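Local coordinates for protein type-iv like competence pilin ttha1218 (Thermus thermophilus, PDB 5G25) that is a type IV-like pilin linked to natural competence, here its soluble domain without the N-terminal part, and probably serves in the pilus machinery that takes up DNA, at residues M20-Q25 and P31-G36; G58-P63 and E83-R88. All blocks are in the same frame, centred on the assembly; numbering follows the deposited sequence.

Interaction 1. Residues M20-Q25 and P31-G36; sequences MERLRQ and PALCNG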
ATOM      1  N   MET A  20      -6.942   0.656  -3.130  1.00 39.57           N
ATOM      2  CA  MET A  20      -5.999   1.441  -2.350  1.00 41.58           C
ATOM      3  C   MET A  20      -6.688   2.200  -1.210  1.00 43.82           C
ATOM      4  O   MET A  20      -6.143   2.317  -0.102  1.00 41.73           O
ATOM      5  CB  MET A  20      -5.261   2.418  -3.245  1.00 40.15           C
ATOM      6  CG  MET A  20      -4.110   3.106  -2.534  1.00 45.68           C
ATOM      7  SD  MET A  20      -2.764   1.988  -2.050  1.00 53.69           S
ATOM      8  CE  MET A  20      -1.888   1.748  -3.591  1.00 46.97           C
ATOM      9  N   GLU A  21      -7.880   2.708  -1.483  1.00 43.28           N
ATOM     10  CA  GLU A  21      -8.649   3.440  -0.471  1.00 49.69           C
ATOM     11  C   GLU A  21      -9.070   2.444   0.591  1.00 46.29           C
ATOM     12  O   GLU A  21      -9.049   2.737   1.770  1.00 40.75           O
ATOM     13  CB  GLU A  21      -9.856   4.113  -1.125  1.00 51.64           C
ATOM     14  CG  GLU A  21     -10.821   4.839  -0.191  1.00 67.93           C
ATOM     15  CD  GLU A  21     -10.209   6.071   0.467  1.00 82.17           C
ATOM     16  OE1 GLU A  21      -9.354   6.754  -0.165  1.00 88.05           O
ATOM     17  OE2 GLU A  21     -10.589   6.353   1.629  1.00 80.40           O
ATOM     18  N   ARG A  22      -9.421   1.236   0.171  1.00 41.83           N
ATOM     19  CA  ARG A  22      -9.746   0.195   1.134  1.00 39.90           C
ATOM     20  C   ARG A  22      -8.578  -0.111   2.084  1.00 40.61           C
ATOM     21  O   ARG A  22      -8.782  -0.356   3.281  1.00 40.52           O
ATOM     22  CB  ARG A  22     -10.176  -1.061   0.392  1.00 43.18           C
ATOM     23  CG  ARG A  22     -10.408  -2.247   1.307  1.00 40.93           C
ATOM     24  CD  ARG A  22     -11.539  -1.991   2.275  1.00 39.49           C
ATOM     25  NE  ARG A  22     -11.781  -3.162   3.115  1.00 36.40           N
ATOM     26  CZ  ARG A  22     -11.021  -3.529   4.143  1.00 37.03           C
ATOM     27  NH1 ARG A  22      -9.978  -2.799   4.489  1.00 36.83           N
ATOM     28  NH2 ARG A  22     -11.303  -4.641   4.836  1.00 35.42           N
ATOM     29  N   LEU A  23      -7.353  -0.102   1.564  1.00 38.95           N
ATOM     30  CA  LEU A  23      -6.166  -0.298   2.416  1.00 40.77           C
ATOM     31  C   LEU A  23      -5.918   0.878   3.335  1.00 39.34           C
ATOM     32  O   LEU A  23      -5.511   0.703   4.492  1.00 33.83           O
ATOM     33  CB  LEU A  23      -4.909  -0.537   1.592  1.00 38.55           C
ATOM     34  CG  LEU A  23      -4.890  -1.814   0.752  1.00 40.73           C
ATOM     35  CD1 LEU A  23      -3.670  -1.824  -0.151  1.00 41.68           C
ATOM     36  CD2 LEU A  23      -4.901  -3.034   1.662  1.00 37.96           C
ATOM     37  N   ARG A  24      -6.174   2.073   2.832  1.00 42.93           N
ATOM     38  CA  ARG A  24      -5.907   3.280   3.609  1.00 45.36           C
ATOM     39  C   ARG A  24      -6.840   3.357   4.814  1.00 43.56           C
ATOM     40  O   ARG A  24      -6.459   3.854   5.855  1.00 41.77           O
ATOM     41  CB  ARG A  24      -6.027   4.541   2.753  1.00 47.67           C
ATOM     42  CG  ARG A  24      -5.558   5.782   3.511  1.00 56.96           C
ATOM     43  CD  ARG A  24      -5.765   7.077   2.747  1.00 53.01           C
ATOM     44  NE  ARG A  24      -5.226   7.003   1.389  1.00 52.49           N
ATOM     45  CZ  ARG A  24      -3.934   7.018   1.073  1.00 56.90           C
ATOM     46  NH1 ARG A  24      -2.990   7.088   2.007  1.00 56.36           N
ATOM     47  NH2 ARG A  24      -3.575   6.946  -0.201  1.00 64.16           N
ATOM     48  N   GLN A  25      -8.041   2.802   4.692  1.00 40.12           N
ATOM     49  CA  GLN A  25      -8.939   2.699   5.847  1.00 43.66           C
ATOM     50  C   GLN A  25      -8.538   1.601   6.838  1.00 47.54           C
ATOM     51  O   GLN A  25      -9.107   1.546   7.915  1.00 36.65           O
ATOM     52  CB  GLN A  25     -10.362   2.402   5.375  1.00 52.52           C
ATOM     53  CG  GLN A  25     -10.924   3.479   4.467  1.00 63.25           C
ATOM     54  CD  GLN A  25     -12.164   3.033   3.717  1.00 75.84           C
ATOM     55  OE1 GLN A  25     -12.563   1.871   3.783  1.00 75.02           O
ATOM     56  NE2 GLN A  25     -12.778   3.960   2.991  1.00 85.32           N
ATOM     57  N   PRO A  31      -0.760  -5.818   6.198  1.00 43.01           N
ATOM     58  CA  PRO A  31       0.139  -6.997   6.038  1.00 43.61           C
ATOM     59  C   PRO A  31      -0.562  -8.252   5.468  1.00 42.94           C
ATOM     60  O   PRO A  31       0.077  -9.086   4.820  1.00 41.77           O
ATOM     61  CB  PRO A  31       0.626  -7.261   7.462  1.00 43.62           C
ATOM     62  CG  PRO A  31       0.486  -5.942   8.159  1.00 46.06           C
ATOM     63  CD  PRO A  31      -0.691  -5.250   7.556  1.00 45.20           C
ATOM     64  N   ALA A  32      -1.858  -8.365   5.728  1.00 38.14           N
ATOM     65  CA  ALA A  32      -2.709  -9.459   5.236  1.00 42.25           C
ATOM     66  C   ALA A  32      -3.418  -9.133   3.911  1.00 38.63           C
ATOM     67  O   ALA A  32      -3.489  -9.973   3.023  1.00 38.57           O
ATOM     68  CB  ALA A  32      -3.759  -9.797   6.273  1.00 42.37           C
ATOM     69  N   LEU A  33      -3.927  -7.914   3.781  1.00 35.98           N
ATOM     70  CA  LEU A  33      -4.663  -7.518   2.587  1.00 39.86           C
ATOM     71  C   LEU A  33      -3.781  -7.182   1.380  1.00 39.58           C
ATOM     72  O   LEU A  33      -4.276  -7.191   0.259  1.00 37.30           O
ATOM     73  CB  LEU A  33      -5.525  -6.279   2.892  1.00 40.95           C
ATOM     74  CG  LEU A  33      -6.553  -6.452   3.997  1.00 42.24           C
ATOM     75  CD1 LEU A  33      -7.070  -5.068   4.429  1.00 48.94           C
ATOM     76  CD2 LEU A  33      -7.676  -7.345   3.486  1.00 45.96           C
ATOM     77  N   CYS A  34      -2.519  -6.820   1.626  1.00 40.03           N
ATOM     78  CA  CYS A  34      -1.616  -6.396   0.562  1.00 40.26           C
ATOM     79  C   CYS A  34      -0.415  -7.314   0.668  1.00 40.86           C
ATOM     80  O   CYS A  34       0.568  -6.999   1.314  1.00 43.09           O
ATOM     81  CB  CYS A  34      -1.206  -4.931   0.730  1.00 38.13           C
ATOM     82  SG  CYS A  34      -0.064  -4.319  -0.557  1.00 43.88           S
ATOM     83  N   ASN A  35      -0.530  -8.478   0.052  1.00 42.95           N
ATOM     84  CA  ASN A  35       0.382  -9.593   0.329  1.00 45.53           C
ATOM     85  C   ASN A  35       0.523 -10.523  -0.895  1.00 46.74           C
ATOM     86  O   ASN A  35       0.279 -11.742  -0.813  1.00 38.86           O
ATOM     87  CB  ASN A  35      -0.157 -10.384   1.531  1.00 39.67           C
ATOM     88  CG  ASN A  35       0.831 -11.409   2.053  1.00 38.73           C
ATOM     89  OD1 ASN A  35       2.025 -11.194   2.004  1.00 37.18           O
ATOM     90  ND2 ASN A  35       0.331 -12.514   2.561  1.00 35.41           N
ATOM     91  N   GLY A  36       0.875  -9.930  -2.031  1.00 38.19           N
ATOM     92  CA  GLY A  36       1.010 -10.690  -3.276  1.00 44.77           C
ATOM     93  C   GLY A  36      -0.142 -10.559  -4.265  1.00 41.36           C
ATOM     94  O   GLY A  36      -0.774  -9.509  -4.377  1.00 49.27           O
TER
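Leu23, near the end of one helix, and Leu33, at the end of the next, form the tight part of this contact. Their side chains slide past each other in opposite directions, and the CD2 methyl of Leu23 comes within 3.5 Å of Leu33 CB. The same methyl is 4.1 Å from Leu33 CD1, while the other branch, Leu23 CD1, lies 4.1 Å from Cys34 CB. With CG beside the backbone N (chi1 -64°), the end of Leu23 leans toward the other helix, and its fork gives one methyl to each residue. A branched apolar chain suits the buried Leu23, as no hydrogen bond crosses between the segments; Leu33 remains partly exposed.

On the solvent side the fit is looser. Arg22 crosses Leu33 at about a right angle, its NH1 3.7 Å from Leu33 CD1, and a bend in its chain at chi2 (63°) turns the guanidinium obliquely past that methyl. NH1 also makes a salt bridge to Asp26, so one nitrogen serves a charge partner while lying against the methyl at the exposed margin.

Cys34, the first residue to leave helical geometry, is buried and bonded to Cys47, which ties the end of helix 30-33 to strand 43-54. On the sheet side, Leu23 and Cys34 both touch Val73 of strand 70-77, within the type IV pilin arrangement of an N-terminal helix lying on an antiparallel sheet.

Interaction 2. Residues G58-P63 and E83-R88; sequences GGLACP and ETVVYR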
ATOM      1  N   GLY A  58       8.726  13.860  10.088  1.00 55.91           N
ATOM      2  CA  GLY A  58       7.796  13.328   9.101  1.00 56.03           C
ATOM      3  C   GLY A  58       8.499  12.640   7.949  1.00 51.74           C
ATOM      4  O   GLY A  58       7.851  12.090   7.053  1.00 55.53           O
ATOM      5  N   GLY A  59       9.825  12.658   7.958  1.00 52.89           N
ATOM      6  CA  GLY A  59      10.596  12.034   6.872  1.00 51.72           C
ATOM      7  C   GLY A  59      10.427  10.519   6.887  1.00 49.11           C
ATOM      8  O   GLY A  59      10.376   9.907   7.963  1.00 53.53           O
ATOM      9  N   LEU A  60      10.362   9.931   5.695  1.00 52.82           N
ATOM     10  CA  LEU A  60      10.098   8.501   5.509  1.00 60.47           C
ATOM     11  C   LEU A  60      11.349   7.687   5.164  1.00 62.72           C
ATOM     12  O   LEU A  60      12.120   8.054   4.275  1.00 63.09           O
ATOM     13  CB  LEU A  60       9.079   8.309   4.382  1.00 57.99           C
ATOM     14  CG  LEU A  60       7.657   8.775   4.684  1.00 65.15           C
ATOM     15  CD1 LEU A  60       6.866   8.966   3.394  1.00 63.74           C
ATOM     16  CD2 LEU A  60       6.976   7.774   5.600  1.00 65.81           C
ATOM     17  N   ALA A  61      11.528   6.568   5.856  1.00 59.25           N
ATOM     18  CA  ALA A  61      12.605   5.636   5.544  1.00 60.13           C
ATOM     19  C   ALA A  61      11.985   4.289   5.145  1.00 58.42           C
ATOM     20  O   ALA A  61      11.400   3.604   5.982  1.00 52.65           O
ATOM     21  CB  ALA A  61      13.520   5.476   6.751  1.00 58.67           C
ATOM     22  N   CYS A  62      12.067   3.941   3.861  1.00 60.42           N
ATOM     23  CA  CYS A  62      11.504   2.680   3.353  1.00 62.48           C
ATOM     24  C   CYS A  62      12.596   1.853   2.650  1.00 58.65           C
ATOM     25  O   CYS A  62      13.224   2.346   1.710  1.00 54.62           O
ATOM     26  CB  CYS A  62      10.348   2.958   2.381  1.00 65.34           C
ATOM     27  SG  CYS A  62       9.116   4.171   2.973  1.00 73.76           S
ATOM     28  N   PRO A  63      12.838   0.612   3.110  1.00 53.22           N
ATOM     29  CA  PRO A  63      12.236  -0.028   4.269  1.00 57.58           C
ATOM     30  C   PRO A  63      12.753   0.562   5.572  1.00 61.55           C
ATOM     31  O   PRO A  63      13.706   1.335   5.571  1.00 62.13           O
ATOM     32  CB  PRO A  63      12.678  -1.503   4.150  1.00 63.86           C
ATOM     33  CG  PRO A  63      13.187  -1.667   2.756  1.00 68.52           C
ATOM     34  CD  PRO A  63      13.730  -0.315   2.386  1.00 66.87           C
ATOM     35  N   GLU A  83       1.240   3.982  -6.544  1.00 49.09           N
ATOM     36  CA  GLU A  83       1.970   3.957  -5.292  1.00 53.40           C
ATOM     37  C   GLU A  83       1.473   5.056  -4.361  1.00 57.18           C
ATOM     38  O   GLU A  83       1.178   6.172  -4.797  1.00 62.39           O
ATOM     39  CB  GLU A  83       3.455   4.112  -5.572  1.00 57.64           C
ATOM     40  CG  GLU A  83       4.295   4.294  -4.326  1.00 62.89           C
ATOM     41  CD  GLU A  83       5.781   4.369  -4.626  1.00 68.60           C
ATOM     42  OE1 GLU A  83       6.221   3.824  -5.669  1.00 68.96           O
ATOM     43  OE2 GLU A  83       6.515   4.963  -3.804  1.00 70.05           O
ATOM     44  N   THR A  84       1.344   4.725  -3.085  1.00 57.27           N
ATOM     45  CA  THR A  84       1.010   5.711  -2.086  1.00 56.67           C
ATOM     46  C   THR A  84       1.656   5.334  -0.752  1.00 59.60           C
ATOM     47  O   THR A  84       2.411   4.358  -0.669  1.00 52.57           O
ATOM     48  CB  THR A  84      -0.523   5.895  -1.962  1.00 63.96           C
ATOM     49  OG1 THR A  84      -0.814   7.163  -1.369  1.00 71.89           O
ATOM     50  CG2 THR A  84      -1.156   4.799  -1.138  1.00 56.21           C
ATOM     51  N   VAL A  85       1.396   6.144   0.272  1.00 57.56           N
ATOM     52  CA  VAL A  85       1.884   5.883   1.621  1.00 49.06           C
ATOM     53  C   VAL A  85       0.665   5.852   2.509  1.00 52.79           C
ATOM     54  O   VAL A  85      -0.198   6.735   2.430  1.00 47.09           O
ATOM     55  CB  VAL A  85       2.882   6.957   2.101  1.00 53.08           C
ATOM     56  CG1 VAL A  85       3.271   6.743   3.562  1.00 55.39           C
ATOM     57  CG2 VAL A  85       4.132   6.934   1.216  1.00 61.16           C
ATOM     58  N   VAL A  86       0.563   4.791   3.299  1.00 39.38           N
ATOM     59  CA  VAL A  86      -0.484   4.683   4.265  1.00 47.56           C
ATOM     60  C   VAL A  86       0.167   4.849   5.623  1.00 48.45           C
ATOM     61  O   VAL A  86       1.088   4.128   5.945  1.00 39.75           O
ATOM     62  CB  VAL A  86      -1.217   3.347   4.158  1.00 43.73           C
ATOM     63  CG1 VAL A  86      -2.285   3.239   5.231  1.00 44.01           C
ATOM     64  CG2 VAL A  86      -1.833   3.234   2.781  1.00 45.29           C
ATOM     65  N   TYR A  87      -0.303   5.824   6.398  1.00 46.68           N
ATOM     66  CA  TYR A  87       0.265   6.087   7.714  1.00 48.41           C
ATOM     67  C   TYR A  87      -0.473   5.251   8.712  1.00 47.07           C
ATOM     68  O   TYR A  87      -1.661   4.998   8.570  1.00 46.53           O
ATOM     69  CB  TYR A  87       0.189   7.581   8.080  1.00 56.76           C
ATOM     70  CG  TYR A  87       1.077   8.440   7.210  1.00 51.76           C
ATOM     71  CD1 TYR A  87       0.620   8.933   5.993  1.00 46.60           C
ATOM     72  CD2 TYR A  87       2.388   8.734   7.593  1.00 55.63           C
ATOM     73  CE1 TYR A  87       1.438   9.695   5.176  1.00 47.12           C
ATOM     74  CE2 TYR A  87       3.214   9.511   6.787  1.00 51.50           C
ATOM     75  CZ  TYR A  87       2.743   9.976   5.574  1.00 52.01           C
ATOM     76  OH  TYR A  87       3.567  10.733   4.760  1.00 53.96           O
ATOM     77  N   ARG A  88       0.242   4.779   9.717  1.00 46.82           N
ATOM     78  CA  ARG A  88      -0.390   4.028  10.750  1.00 55.30           C
ATOM     79  C   ARG A  88      -0.796   4.950  11.896  1.00 63.20           C
ATOM     80  O   ARG A  88      -0.142   5.959  12.138  1.00 60.98           O
ATOM     81  CB  ARG A  88       0.521   2.898  11.211  1.00 62.39           C
ATOM     82  CG  ARG A  88       0.689   1.831  10.128  1.00 71.42           C
ATOM     83  CD  ARG A  88       0.558   0.429  10.701  1.00 72.24           C
ATOM     84  NE  ARG A  88       1.490   0.242  11.796  1.00 64.96           N
ATOM     85  CZ  ARG A  88       1.931  -0.933  12.219  1.00 68.32           C
ATOM     86  NH1 ARG A  88       1.520  -2.062  11.663  1.00 63.09           N
ATOM     87  NH2 ARG A  88       2.794  -0.968  13.211  1.00 70.64           N
TER
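Leu60 and Val85 have the nearest CA atoms across the two segments, yet these are 9.5 Å apart, too far for the strands 60-61 and 83-87 to pair. No hydrogen bond joins them, and the gap is bridged by side chains. Gly58, with a positive phi of 98°, leads into the short strand; a side chain there would run into the preceding carbonyl O, so glycine fits. A cis peptide precedes Pro63.

Leu60 reaches across and meets Val85 tip to tip, its CD1 4.0 Å from Val85 CG2. The same CD1 is 4.0 Å from Tyr87 OH, and the other branch, CD2, comes obliquely to within 4.3 Å of Tyr87 CE2, the two side chains crossing at about a right angle. Val85 and Tyr87 lie on the same face of their strand, though only the far end of Tyr87 comes near Leu60. Val85 CG1 sits 3.8 Å above one face of the Tyr87 ring, offset toward its rim, so valine's two methyls serve two neighbours. At this exposed site a tyrosine can offer Leu60 a broad apolar ring and still end in a polar group.

Strand 60-61 is a short strand at the sheet's surface, held to strand 43-54 by backbone bonding of Ala61 with Asn53 and by the Cys62–Cys52 disulfide; Leu60 also touches Val54. Strand 80-87 pairs with strand 70-77, while the side chains of Thr84 and Val86 touch helix 11-24.

Interaction 1 is partly buried and joins two helix ends over the sheet, whereas interaction 2 lies at the surface and joins two strands that do not pair. Both are mainly apolar and lack hydrogen bonds between their segments; a charged arginine end borders the first and a tyrosine hydroxyl touches the second. Cys34 takes part in the first contact, whereas Cys62 only lies in a segment of the second; both are disulfide-bonded to strand 43-54. The contacts also meet directly: Arg24 probably hydrogen-bonds to Val85 O through NH1 and to Thr84 OG1 through NH2, and Met20 packs on Thr84. Strand 80-87 thus has helix 11-24 against Thr84 and Val86, and Leu60 against Val85 and Tyr87.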